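PDB 7AHB: phthiocerol synthesis polyketide synthase type I PpsC from Mycobacterium tuberculosis, which probably extends acyl chains in phthiocerol biosynthesis, its acyltransferase domain selecting extender units and loading them onto an acyl carrier protein. Local coordinates for residues T270-L275 with M294-R299; E195-I200 with P239-M244; M176-L181 with I200-R205; G105-Q110 with R163-A168. One frame throughout, in Å; residues are numbered along the deposited sequence.

Contact 1 (T270-L275 with M294-R299); sequences TTYADL and MRNPVR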
loop_
_atom_site.group_PDB
_atom_site.type_symbol
_atom_site.label_atom_id
_atom_site.label_comp_id
_atom_site.label_asym_id
_atom_site.label_seq_id
_atom_site.Cartn_x
_atom_site.Cartn_y
_atom_site.Cartn_z
ATOM N N THR A 270 -7.225 7.157 -1.670
ATOM C CA THR A 270 -8.003 6.094 -2.296
ATOM C C THR A 270 -9.213 5.709 -1.446
ATOM O O THR A 270 -9.946 4.764 -1.783
ATOM C CB THR A 270 -7.111 4.892 -2.561
ATOM O OG1 THR A 270 -6.564 4.426 -1.314
ATOM C CG2 THR A 270 -5.996 5.259 -3.552
ATOM N N THR A 271 -9.451 6.453 -0.365
ATOM C CA THR A 271 -10.494 6.112 0.585
ATOM C C THR A 271 -11.853 6.598 0.125
ATOM O O THR A 271 -12.870 5.957 0.423
ATOM C CB THR A 271 -10.152 6.705 1.954
ATOM O OG1 THR A 271 -9.031 5.994 2.512
ATOM C CG2 THR A 271 -11.349 6.625 2.895
ATOM N N TYR A 272 -11.885 7.683 -0.638
ATOM C CA TYR A 272 -13.129 8.355 -0.982
ATOM C C TYR A 272 -13.317 8.366 -2.491
ATOM O O TYR A 272 -12.347 8.416 -3.256
ATOM C CB TYR A 272 -13.151 9.815 -0.460
ATOM C CG TYR A 272 -12.854 9.954 1.006
ATOM C CD1 TYR A 272 -13.826 9.692 1.955
ATOM C CD2 TYR A 272 -11.600 10.365 1.442
ATOM C CE1 TYR A 272 -13.557 9.807 3.305
ATOM C CE2 TYR A 272 -11.317 10.482 2.808
ATOM C CZ TYR A 272 -12.299 10.200 3.723
ATOM O OH TYR A 272 -12.028 10.320 5.059
ATOM N N ALA A 273 -14.581 8.378 -2.915
ATOM C CA ALA A 273 -14.870 8.451 -4.343
ATOM C C ALA A 273 -14.260 9.700 -4.966
ATOM O O ALA A 273 -13.802 9.669 -6.115
ATOM C CB ALA A 273 -16.374 8.421 -4.573
ATOM N N ASP A 274 -14.236 10.805 -4.222
ATOM C CA ASP A 274 -13.704 12.065 -4.724
ATOM C C ASP A 274 -12.202 12.197 -4.497
ATOM O O ASP A 274 -11.644 13.286 -4.666
ATOM C CB ASP A 274 -14.448 13.243 -4.089
ATOM C CG ASP A 274 -14.083 13.475 -2.634
ATOM O OD1 ASP A 274 -13.423 12.627 -2.025
ATOM O OD2 ASP A 274 -14.483 14.539 -2.104
ATOM N N LEU A 275 -11.540 11.111 -4.123
ATOM C CA LEU A 275 -10.099 11.030 -3.910
ATOM C C LEU A 275 -9.608 11.976 -2.824
ATOM O O LEU A 275 -8.388 12.188 -2.701
ATOM C CB LEU A 275 -9.330 11.276 -5.224
ATOM C CG LEU A 275 -9.788 10.424 -6.415
ATOM C CD1 LEU A 275 -8.952 10.702 -7.648
ATOM C CD2 LEU A 275 -9.752 8.951 -6.049
ATOM N N MET A 294 -10.488 1.694 6.122
ATOM C CA MET A 294 -10.456 0.224 6.169
ATOM C C MET A 294 -11.757 -0.409 5.690
ATOM O O MET A 294 -11.763 -1.603 5.362
ATOM C CB MET A 294 -10.161 -0.274 7.578
ATOM C CG MET A 294 -11.273 -0.038 8.567
ATOM S SD MET A 294 -10.744 -0.236 10.305
ATOM C CE MET A 294 -10.330 -1.952 10.386
ATOM N N ARG A 295 -12.840 0.371 5.607
ATOM C CA ARG A 295 -14.147 -0.125 5.198
ATOM C C ARG A 295 -14.468 0.184 3.751
ATOM O O ARG A 295 -15.016 -0.673 3.060
ATOM C CB ARG A 295 -15.236 0.471 6.091
ATOM C CG ARG A 295 -16.647 0.310 5.574
ATOM C CD ARG A 295 -17.080 -1.147 5.569
ATOM N NE ARG A 295 -18.426 -1.368 5.015
ATOM C CZ ARG A 295 -18.676 -1.631 3.727
ATOM N NH1 ARG A 295 -17.690 -1.694 2.819
ATOM N NH2 ARG A 295 -19.919 -1.825 3.336
ATOM N N ASN A 296 -14.164 1.401 3.293
ATOM C CA ASN A 296 -14.513 1.815 1.945
ATOM C C ASN A 296 -13.712 1.040 0.906
ATOM O O ASN A 296 -12.579 0.601 1.178
ATOM C CB ASN A 296 -14.251 3.315 1.765
ATOM C CG ASN A 296 -15.389 4.168 2.280
ATOM O OD1 ASN A 296 -16.286 3.669 2.954
ATOM N ND2 ASN A 296 -15.352 5.467 1.976
ATOM N N PRO A 297 -14.275 0.866 -0.299
ATOM C CA PRO A 297 -13.480 0.308 -1.401
ATOM C C PRO A 297 -12.332 1.242 -1.751
ATOM O O PRO A 297 -12.404 2.455 -1.521
ATOM C CB PRO A 297 -14.483 0.185 -2.549
ATOM C CG PRO A 297 -15.513 1.209 -2.248
ATOM C CD PRO A 297 -15.636 1.256 -0.738
ATOM N N VAL A 298 -11.265 0.654 -2.290
ATOM C CA VAL A 298 -10.013 1.355 -2.553
ATOM C C VAL A 298 -10.067 1.912 -3.970
ATOM O O VAL A 298 -10.121 1.153 -4.935
ATOM C CB VAL A 298 -8.802 0.423 -2.387
ATOM C CG1 VAL A 298 -7.509 1.181 -2.752
ATOM C CG2 VAL A 298 -8.721 -0.144 -0.980
ATOM N N ARG A 299 -10.051 3.234 -4.102
ATOM C CA ARG A 299 -10.170 3.884 -5.415
ATOM C C ARG A 299 -8.797 4.029 -6.077
ATOM O O ARG A 299 -8.325 5.124 -6.394
ATOM C CB ARG A 299 -10.845 5.236 -5.261
ATOM C CG ARG A 299 -12.136 5.223 -4.501
ATOM C CD ARG A 299 -13.336 5.071 -5.422
ATOM N NE ARG A 299 -14.570 4.882 -4.666
ATOM C CZ ARG A 299 -15.761 4.667 -5.210
ATOM N NH1 ARG A 299 -15.911 4.665 -6.534
ATOM N NH2 ARG A 299 -16.811 4.475 -4.418
HETATM O O HOH W 1 -14.205 4.483 -1.643
#
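The loop that leaves strand 267-269, an edge strand of the parallel sheet in the acyltransferase fold, meets the loop between helices 287-295 and 300-308 where Thr270 O accepts Arg299 N at 2.8 Å. With an N-H...O angle of 174° and the donor lying in the carbonyl plane on a lone pair, this bond is nearly ideal. Next along, Asn296 ND2 donates to Thr271 O at 3.0 Å (161°); the acceptor lies in the amide plane, but the donor nitrogen is tilted from the plane of the Thr271 carbonyl. Water 1 knits the same region, donating to Thr271 O and to Pro297 O (2.7 Å) while accepting from Arg299 NE. Arg299 CG lies 3.4 Å from Tyr272 O, and the bend at chi2 (-93°) then brings CD, NE and the guanidinium to Ala273, whose CB sits 3.8 Å above the guanidinium plane over its centre. Ala273 reaches this place through the type I turn 272-275. On the buried side, Thr270 and Val298 run side by side, and Thr270 OG1 is bonded to Gly136 O. The bond from Asn296 ND2 to Thr271 O probably helps hold the loop whose Asn296 backbone O accepts His240 ND1.

Contact 2 (E195-I200 with P239-M244); sequences EVSLGI and PHNPAM
Ser197 OG is held from two sides: it donates to His240 O at 2.7 Å and accepts from Asn241 ND2 at 3.2 Å. The second bond is bent, 136° at the hydrogen, and Ser197 OG lies clearly out of the amide plane. The straighter bond of Asn241 ND2 goes to Glu195 O, 3.0 Å away at 175° and within the amide plane, although the donor is tilted from the plane of that carbonyl. Asn241 reaches both acceptors because its CG is anti to the backbone N (chi1 176°), extending the amide alongside residues 195-197. The other end of the amide is occupied too. Asn241 OD1 accepts Ala243 N at 2.7 Å on a lone pair, forming an Asx turn into the 3-10 segment, and takes a hydrogen from water 2, which also donates to Glu195 O at 2.7 Å. With both amide ends bonded, the flip of the group is well defined. Farther along, His240 CB packs 3.5 Å from Gly199 O, at the classic beta bulge where Gly199 and Ile200 face Val208. The His240 ring then points elsewhere: NE2 bonds Ser138 OG and ND1 bonds Asn296 O. A serine-histidine pair with a backbone carbonyl behind the histidine, the serine lying in a GxSxG sequence that probably forms a nucleophile elbow, is the probable catalytic arrangement, as in other acyltransferases of this family.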
loop_
_atom_site.group_PDB
_atom_site.type_symbol
_atom_site.label_atom_id
_atom_site.label_comp_id
_atom_site.label_asym_id
_atom_site.label_seq_id
_atom_site.Cartn_x
_atom_site.Cartn_y
_atom_site.Cartn_z
ATOM N N GLU A 195 -22.597 -10.924 1.126
ATOM C CA GLU A 195 -21.461 -10.888 2.033
ATOM C C GLU A 195 -20.154 -10.542 1.334
ATOM O O GLU A 195 -19.158 -10.279 2.013
ATOM C CB GLU A 195 -21.316 -12.246 2.745
ATOM C CG GLU A 195 -22.537 -12.604 3.601
ATOM C CD GLU A 195 -22.432 -13.956 4.255
ATOM O OE1 GLU A 195 -21.337 -14.334 4.687
ATOM O OE2 GLU A 195 -23.458 -14.658 4.328
ATOM N N VAL A 196 -20.132 -10.522 0.008
ATOM C CA VAL A 196 -18.931 -10.217 -0.765
ATOM C C VAL A 196 -19.044 -8.803 -1.294
ATOM O O VAL A 196 -20.122 -8.405 -1.766
ATOM C CB VAL A 196 -18.749 -11.213 -1.923
ATOM C CG1 VAL A 196 -17.572 -10.821 -2.784
ATOM C CG2 VAL A 196 -18.577 -12.640 -1.345
ATOM N N SER A 197 -17.928 -8.047 -1.229
ATOM C CA SER A 197 -17.892 -6.663 -1.684
ATOM C C SER A 197 -16.870 -6.456 -2.800
ATOM O O SER A 197 -15.926 -7.232 -2.961
ATOM C CB SER A 197 -17.538 -5.711 -0.518
ATOM O OG SER A 197 -16.221 -5.983 -0.059
ATOM N N LEU A 198 -17.042 -5.369 -3.558
ATOM C CA LEU A 198 -15.975 -4.862 -4.413
ATOM C C LEU A 198 -14.982 -4.152 -3.495
ATOM O O LEU A 198 -15.317 -3.134 -2.889
ATOM C CB LEU A 198 -16.534 -3.910 -5.470
ATOM C CG LEU A 198 -15.557 -3.510 -6.568
ATOM C CD1 LEU A 198 -16.302 -3.104 -7.852
ATOM C CD2 LEU A 198 -14.653 -2.360 -6.107
ATOM N N GLY A 199 -13.777 -4.698 -3.356
ATOM C CA GLY A 199 -12.826 -4.187 -2.381
ATOM C C GLY A 199 -11.844 -3.170 -2.914
ATOM O O GLY A 199 -11.551 -2.168 -2.243
ATOM N N ILE A 200 -11.332 -3.404 -4.119
ATOM C CA ILE A 200 -10.346 -2.512 -4.718
ATOM C C ILE A 200 -10.682 -2.330 -6.186
ATOM O O ILE A 200 -10.793 -3.311 -6.927
ATOM C CB ILE A 200 -8.902 -3.035 -4.573
ATOM C CG1 ILE A 200 -8.568 -3.251 -3.089
ATOM C CG2 ILE A 200 -7.905 -2.052 -5.215
ATOM C CD1 ILE A 200 -7.134 -3.723 -2.838
ATOM N N PRO A 239 -10.843 -6.911 4.421
ATOM C CA PRO A 239 -11.015 -5.464 4.547
ATOM C C PRO A 239 -11.839 -4.947 3.381
ATOM O O PRO A 239 -12.123 -5.666 2.420
ATOM C CB PRO A 239 -9.591 -4.936 4.498
ATOM C CG PRO A 239 -8.892 -5.925 3.586
ATOM C CD PRO A 239 -9.488 -7.259 3.954
ATOM N N HIS A 240 -12.227 -3.676 3.474
ATOM C CA HIS A 240 -12.983 -3.021 2.403
ATOM C C HIS A 240 -14.270 -3.790 2.106
ATOM O O HIS A 240 -14.591 -4.095 0.953
ATOM C CB HIS A 240 -12.108 -2.877 1.157
ATOM C CG HIS A 240 -10.730 -2.385 1.465
ATOM N ND1 HIS A 240 -10.494 -1.151 2.036
ATOM C CD2 HIS A 240 -9.522 -2.985 1.354
ATOM C CE1 HIS A 240 -9.199 -1.013 2.255
ATOM N NE2 HIS A 240 -8.583 -2.095 1.819
ATOM N N ASN A 241 -15.017 -4.079 3.170
ATOM C CA ASN A 241 -16.156 -4.978 3.142
ATOM C C ASN A 241 -17.013 -4.656 4.349
ATOM O O ASN A 241 -16.496 -4.090 5.329
ATOM C CB ASN A 241 -15.663 -6.433 3.182
ATOM C CG ASN A 241 -16.799 -7.447 3.249
ATOM O OD1 ASN A 241 -17.386 -7.654 4.294
ATOM N ND2 ASN A 241 -17.084 -8.096 2.142
ATOM N N PRO A 242 -18.322 -4.958 4.300
ATOM C CA PRO A 242 -19.183 -4.784 5.485
ATOM C C PRO A 242 -18.628 -5.349 6.770
ATOM O O PRO A 242 -18.941 -4.837 7.857
ATOM C CB PRO A 242 -20.473 -5.529 5.074
ATOM C CG PRO A 242 -20.543 -5.379 3.581
ATOM C CD PRO A 242 -19.119 -5.202 3.068
ATOM N N ALA A 243 -17.865 -6.434 6.687
ATOM C CA ALA A 243 -17.299 -7.033 7.884
ATOM C C ALA A 243 -16.588 -5.998 8.753
ATOM O O ALA A 243 -16.463 -6.186 9.969
ATOM C CB ALA A 243 -16.321 -8.149 7.496
ATOM N N MET A 244 -16.111 -4.913 8.151
ATOM C CA MET A 244 -15.304 -3.941 8.893
ATOM C C MET A 244 -16.145 -2.968 9.710
ATOM O O MET A 244 -15.592 -2.287 10.592
ATOM C CB MET A 244 -14.391 -3.150 7.943
ATOM C CG MET A 244 -13.382 -3.990 7.220
ATOM S SD MET A 244 -12.126 -4.735 8.266
ATOM C CE MET A 244 -12.793 -6.344 8.625
HETATM O O HOH W 2 -19.121 -10.015 4.731
#

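Contact 3 (M176-L181 with I200-R205); sequences MALLEL and IYASPR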
loop_
_atom_site.group_PDB
_atom_site.type_symbol
_atom_site.label_atom_id
_atom_site.label_comp_id
_atom_site.label_asym_id
_atom_site.label_seq_id
_atom_site.Cartn_x
_atom_site.Cartn_y
_atom_site.Cartn_z
ATOM N N MET A 176 -9.439 -12.055 0.108
ATOM C CA MET A 176 -9.777 -11.271 -1.070
ATOM C C MET A 176 -9.269 -12.012 -2.291
ATOM O O MET A 176 -8.486 -12.956 -2.179
ATOM C CB MET A 176 -9.175 -9.869 -1.017
ATOM C CG MET A 176 -9.438 -9.143 0.273
ATOM S SD MET A 176 -8.646 -7.466 0.231
ATOM C CE MET A 176 -9.811 -6.574 -0.583
ATOM N N ALA A 177 -9.713 -11.568 -3.465
ATOM C CA ALA A 177 -9.329 -12.208 -4.717
ATOM C C ALA A 177 -9.213 -11.152 -5.802
ATOM O O ALA A 177 -10.058 -10.258 -5.894
ATOM C CB ALA A 177 -10.340 -13.264 -5.141
ATOM N N LEU A 178 -8.174 -11.275 -6.622
ATOM C CA LEU A 178 -7.981 -10.401 -7.772
ATOM C C LEU A 178 -8.612 -11.062 -8.990
ATOM O O LEU A 178 -8.315 -12.223 -9.287
ATOM C CB LEU A 178 -6.495 -10.149 -8.014
ATOM C CG LEU A 178 -6.104 -9.237 -9.178
ATOM C CD1 LEU A 178 -6.488 -7.806 -8.948
ATOM C CD2 LEU A 178 -4.586 -9.342 -9.414
ATOM N N LEU A 179 -9.472 -10.325 -9.693
ATOM C CA LEU A 179 -10.198 -10.861 -10.839
ATOM C C LEU A 179 -9.879 -10.045 -12.087
ATOM O O LEU A 179 -9.733 -8.824 -12.017
ATOM C CB LEU A 179 -11.707 -10.825 -10.595
ATOM C CG LEU A 179 -12.235 -11.080 -9.195
ATOM C CD1 LEU A 179 -13.755 -10.857 -9.161
ATOM C CD2 LEU A 179 -11.887 -12.490 -8.750
ATOM N N GLU A 180 -9.784 -10.723 -13.229
ATOM C CA GLU A 180 -9.581 -10.055 -14.508
ATOM C C GLU A 180 -10.941 -9.602 -15.050
ATOM O O GLU A 180 -11.402 -10.036 -16.098
ATOM C CB GLU A 180 -8.867 -10.974 -15.486
ATOM C CG GLU A 180 -8.527 -10.294 -16.812
ATOM C CD GLU A 180 -8.012 -11.254 -17.860
ATOM O OE1 GLU A 180 -8.067 -12.501 -17.644
ATOM O OE2 GLU A 180 -7.573 -10.776 -18.935
ATOM N N LEU A 181 -11.606 -8.759 -14.261
ATOM C CA LEU A 181 -12.880 -8.156 -14.619
ATOM C C LEU A 181 -12.836 -6.683 -14.253
ATOM O O LEU A 181 -12.157 -6.295 -13.300
ATOM C CB LEU A 181 -14.047 -8.818 -13.894
ATOM C CG LEU A 181 -14.307 -10.295 -14.189
ATOM C CD1 LEU A 181 -15.336 -10.857 -13.207
ATOM C CD2 LEU A 181 -14.734 -10.484 -15.620
ATOM N N ILE A 200 -11.332 -3.404 -4.119
ATOM C CA ILE A 200 -10.346 -2.512 -4.718
ATOM C C ILE A 200 -10.682 -2.330 -6.186
ATOM O O ILE A 200 -10.793 -3.311 -6.927
ATOM C CB ILE A 200 -8.902 -3.035 -4.573
ATOM C CG1 ILE A 200 -8.568 -3.251 -3.089
ATOM C CG2 ILE A 200 -7.905 -2.052 -5.215
ATOM C CD1 ILE A 200 -7.134 -3.723 -2.838
ATOM N N TYR A 201 -10.824 -1.073 -6.611
ATOM C CA TYR A 201 -10.829 -0.746 -8.038
ATOM C C TYR A 201 -9.365 -0.715 -8.457
ATOM O O TYR A 201 -8.682 0.303 -8.268
ATOM C CB TYR A 201 -11.502 0.595 -8.299
ATOM C CG TYR A 201 -12.942 0.711 -7.850
ATOM C CD1 TYR A 201 -13.979 0.372 -8.693
ATOM C CD2 TYR A 201 -13.252 1.179 -6.586
ATOM C CE1 TYR A 201 -15.303 0.491 -8.287
ATOM C CE2 TYR A 201 -14.566 1.312 -6.163
ATOM C CZ TYR A 201 -15.589 0.973 -7.020
ATOM O OH TYR A 201 -16.881 1.110 -6.599
ATOM N N ALA A 202 -8.858 -1.834 -8.995
ATOM C CA ALA A 202 -7.418 -1.918 -9.223
ATOM C C ALA A 202 -6.988 -1.209 -10.510
ATOM O O ALA A 202 -5.957 -0.525 -10.542
ATOM C CB ALA A 202 -6.969 -3.371 -9.252
ATOM N N SER A 203 -7.745 -1.362 -11.562
ATOM C CA SER A 203 -7.429 -0.794 -12.858
ATOM C C SER A 203 -8.693 -0.881 -13.703
ATOM O O SER A 203 -9.716 -1.404 -13.233
ATOM C CB SER A 203 -6.287 -1.544 -13.519
ATOM O OG SER A 203 -6.721 -2.794 -13.994
ATOM N N PRO A 204 -8.666 -0.413 -14.952
ATOM C CA PRO A 204 -9.845 -0.606 -15.817
ATOM C C PRO A 204 -10.111 -2.060 -16.121
ATOM O O PRO A 204 -11.211 -2.389 -16.587
ATOM C CB PRO A 204 -9.502 0.176 -17.095
ATOM C CG PRO A 204 -8.372 1.107 -16.702
ATOM C CD PRO A 204 -7.604 0.376 -15.611
ATOM N N ARG A 205 -9.142 -2.947 -15.866
ATOM C CA ARG A 205 -9.244 -4.341 -16.271
ATOM C C ARG A 205 -9.232 -5.335 -15.126
ATOM O O ARG A 205 -9.534 -6.508 -15.357
ATOM C CB ARG A 205 -8.097 -4.701 -17.229
ATOM C CG ARG A 205 -8.411 -4.435 -18.685
ATOM C CD ARG A 205 -7.129 -4.285 -19.521
ATOM N NE ARG A 205 -6.516 -2.961 -19.332
ATOM C CZ ARG A 205 -6.999 -1.829 -19.863
ATOM N NH1 ARG A 205 -6.377 -0.666 -19.643
ATOM N NH2 ARG A 205 -8.120 -1.854 -20.601
HETATM O O HOH W 3 -10.714 -7.381 -17.862
#
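Ile200 opens the contact with its CG1, which meets Met176 CE at 4.3 Å, a purely apolar touch. The methionine chain is straight out to SD (chi2 179°), and the turn about CG-SD (chi3 83°) swings CE toward the isoleucine. Two residues on, Ala202 CB faces Leu178 CD1 at 4.5 Å, while the CA atoms of Leu178 and Ala202 stay 8.6 Å apart, too far for backbone pairing. That spacing has a simple cause: strands 175-179 and 197-201 are not neighbours in the four-stranded antiparallel sheet, the ferredoxin-like small subdomain of acyltransferases. Strand 207-211 runs between them, and Met176, Leu178 and Ile200 all touch its Val208, so the strands flanking 207-211 meet through side chains over it. Ser203 forms an ST turn, OG accepting Arg205 N at 3.1 Å (156°). Pro204 packs against Thr330 and Ala333 of helix 324-334, and its CB also lies above the guanidinium of Arg205, offset toward the rim. Arg205 finally brings its carbonyl against the inverse gamma turn centred on Glu180. Leu181 N lies 3.2 Å from Arg205 O, but the angle is too poor for a hydrogen bond; within the turn the same nitrogen bonds weakly to Leu179 O. Water 3 bridges the two segments, donating to Arg205 O at 2.9 Å and only weakly to Glu180 O. Leu181 O and Arg205 O are both acceptors and do not bond; Leu181 O accepts from Thr207 OG1.

Contact 4 (G105-Q110 with R163-A168); sequences GIEQIQ and RSRLMA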
loop_
_atom_site.group_PDB
_atom_site.type_symbol
_atom_site.label_atom_id
_atom_site.label_comp_id
_atom_site.label_asym_id
_atom_site.label_seq_id
_atom_site.Cartn_x
_atom_site.Cartn_y
_atom_site.Cartn_z
ATOM N N GLY A 105 1.356 -13.125 11.918
ATOM C CA GLY A 105 0.193 -12.452 12.469
ATOM C C GLY A 105 -0.009 -11.092 11.841
ATOM O O GLY A 105 0.936 -10.415 11.435
ATOM N N ILE A 106 -1.286 -10.702 11.738
ATOM C CA ILE A 106 -1.630 -9.464 11.036
ATOM C C ILE A 106 -0.931 -8.268 11.674
ATOM O O ILE A 106 -0.588 -7.298 10.988
ATOM C CB ILE A 106 -3.165 -9.278 11.012
ATOM C CG1 ILE A 106 -3.813 -10.505 10.379
ATOM C CG2 ILE A 106 -3.546 -8.034 10.275
ATOM C CD1 ILE A 106 -5.251 -10.277 9.905
ATOM N N GLU A 107 -0.741 -8.287 12.990
ATOM C CA GLU A 107 -0.116 -7.136 13.639
ATOM C C GLU A 107 1.338 -7.000 13.203
ATOM O O GLU A 107 1.780 -5.917 12.811
ATOM C CB GLU A 107 -0.215 -7.277 15.159
ATOM C CG GLU A 107 -1.613 -6.986 15.708
ATOM C CD GLU A 107 -1.798 -7.470 17.127
ATOM O OE1 GLU A 107 -1.881 -6.634 18.033
ATOM O OE2 GLU A 107 -1.859 -8.694 17.335
ATOM N N GLN A 108 2.114 -8.091 13.293
ATOM C CA GLN A 108 3.502 -8.028 12.833
ATOM C C GLN A 108 3.588 -7.712 11.340
ATOM O O GLN A 108 4.451 -6.931 10.904
ATOM C CB GLN A 108 4.229 -9.335 13.148
ATOM C CG GLN A 108 4.612 -9.456 14.615
ATOM C CD GLN A 108 5.645 -10.527 14.860
ATOM O OE1 GLN A 108 5.945 -11.321 13.963
ATOM N NE2 GLN A 108 6.234 -10.532 16.074
ATOM N N ILE A 109 2.700 -8.307 10.540
ATOM C CA ILE A 109 2.710 -8.074 9.093
ATOM C C ILE A 109 2.461 -6.599 8.772
ATOM O O ILE A 109 3.187 -5.987 7.981
ATOM C CB ILE A 109 1.680 -8.992 8.400
ATOM C CG1 ILE A 109 2.194 -10.435 8.395
ATOM C CG2 ILE A 109 1.402 -8.529 7.000
ATOM C CD1 ILE A 109 1.146 -11.473 7.968
ATOM N N GLN A 110 1.414 -6.014 9.353
ATOM C CA GLN A 110 1.095 -4.620 9.050
ATOM C C GLN A 110 2.149 -3.661 9.617
ATOM O O GLN A 110 2.556 -2.691 8.948
ATOM C CB GLN A 110 -0.303 -4.274 9.592
ATOM C CG GLN A 110 -1.466 -4.927 8.827
ATOM C CD GLN A 110 -2.805 -4.128 8.980
ATOM O OE1 GLN A 110 -2.830 -2.950 9.431
ATOM N NE2 GLN A 110 -3.919 -4.767 8.581
ATOM N N ARG A 163 -5.397 -0.616 14.376
ATOM C CA ARG A 163 -6.195 -1.279 13.349
ATOM C C ARG A 163 -5.847 -2.753 13.259
ATOM O O ARG A 163 -6.740 -3.605 13.212
ATOM C CB ARG A 163 -5.992 -0.615 11.986
ATOM C CG ARG A 163 -6.800 -1.285 10.860
ATOM C CD ARG A 163 -6.312 -0.786 9.488
ATOM N NE ARG A 163 -4.877 -1.034 9.335
ATOM C CZ ARG A 163 -4.023 -0.188 8.771
ATOM N NH1 ARG A 163 -4.442 0.977 8.242
ATOM N NH2 ARG A 163 -2.757 -0.531 8.694
ATOM N N SER A 164 -4.545 -3.074 13.228
ATOM C CA SER A 164 -4.135 -4.469 13.065
ATOM C C SER A 164 -4.523 -5.318 14.268
ATOM O O SER A 164 -4.858 -6.498 14.109
ATOM C CB SER A 164 -2.632 -4.565 12.798
ATOM O OG SER A 164 -1.866 -4.167 13.898
ATOM N N ARG A 165 -4.490 -4.752 15.472
ATOM C CA ARG A 165 -4.939 -5.511 16.635
ATOM C C ARG A 165 -6.438 -5.781 16.576
ATOM O O ARG A 165 -6.900 -6.849 17.006
ATOM C CB ARG A 165 -4.603 -4.771 17.923
ATOM C CG ARG A 165 -4.949 -5.573 19.164
ATOM C CD ARG A 165 -5.723 -4.738 20.183
ATOM N NE ARG A 165 -4.994 -3.534 20.568
ATOM C CZ ARG A 165 -5.411 -2.289 20.349
ATOM N NH1 ARG A 165 -6.567 -2.061 19.737
ATOM N NH2 ARG A 165 -4.646 -1.262 20.734
ATOM N N LEU A 166 -7.210 -4.806 16.091
ATOM C CA LEU A 166 -8.643 -4.994 15.923
ATOM C C LEU A 166 -8.970 -6.045 14.864
ATOM O O LEU A 166 -9.970 -6.745 14.994
ATOM C CB LEU A 166 -9.306 -3.659 15.560
ATOM C CG LEU A 166 -9.204 -2.577 16.647
ATOM C CD1 LEU A 166 -9.860 -1.291 16.220
ATOM C CD2 LEU A 166 -9.861 -3.086 17.934
ATOM N N MET A 167 -8.179 -6.144 13.810
ATOM C CA MET A 167 -8.420 -7.111 12.761
ATOM C C MET A 167 -7.885 -8.491 13.081
ATOM O O MET A 167 -8.407 -9.464 12.534
ATOM C CB MET A 167 -7.802 -6.594 11.457
ATOM C CG MET A 167 -8.477 -5.327 10.917
ATOM S SD MET A 167 -7.615 -4.564 9.520
ATOM C CE MET A 167 -7.820 -5.855 8.303
ATOM N N ALA A 168 -6.900 -8.599 13.957
ATOM C CA ALA A 168 -6.282 -9.896 14.217
ATOM C C ALA A 168 -7.266 -10.979 14.624
ATOM O O ALA A 168 -7.128 -12.113 14.131
ATOM C CB ALA A 168 -5.209 -9.728 15.291
#
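Gln110 and Arg163 link helices 106-126 and 153-167, a roughly antiparallel pair in the acyltransferase fold whose short segments run at 151° with axes 8.5 Å apart. The glutamine can be followed outward. Its CB rests 4.0 Å from Ser164 CB, the small side chain at the interface. CG, anti to the carbonyl carbon (chi1 -71°), passes the same serine carbon, and from there the chain extends straight to the arginine. OE1 reaches the guanidinium at its edge and accepts from two nitrogens side-on: NE at 2.8 Å, in the carbonyl plane and on a lone pair, and NH2 at 2.5 Å, above that plane and short enough that its exact length is doubtful. Amide and guanidinium are turned 51° against each other. NE2, the other branch, comes to 3.8 Å from Met167 SD. Both donors converge on OE1, which probably steadies the Arg163 head group, near the probable nucleophile elbow, and sets which end of the amide faces it. One turn earlier, Glu107 packs its CG on Ser164 OG, but the Arg165 guanidinium turns away to a salt bridge with Glu254. The Glu107 carboxylate comes close to aliphatic carbon instead: OE1 is 3.3 Å from Arg165 CB.

Along the chain, contact 4 comes first, contacts 3 and 2 interleave next, sharing Ile200, and contact 1 comes last. Contacts 1 and 2, centres 12 Å apart, are joined by backbone bonds Val298 N to Gly199 O and Met294 O to His240 N; Val298 O also binds Tyr201 N of contact 3. Segment 294-299 thereby ties the parallel-sheet part of the domain to the small antiparallel sheet. Contact 4 lies about 20 Å from contact 1, centre to centre, yet Met294 CE packs on Arg163 and Met167. Contacts 1 and 2 border the probable Ser138-His240 site, with contact 4 behind them. Contacts 2 and 3 share the small sheet, and contact 3 reaches His240 through Met176 CE.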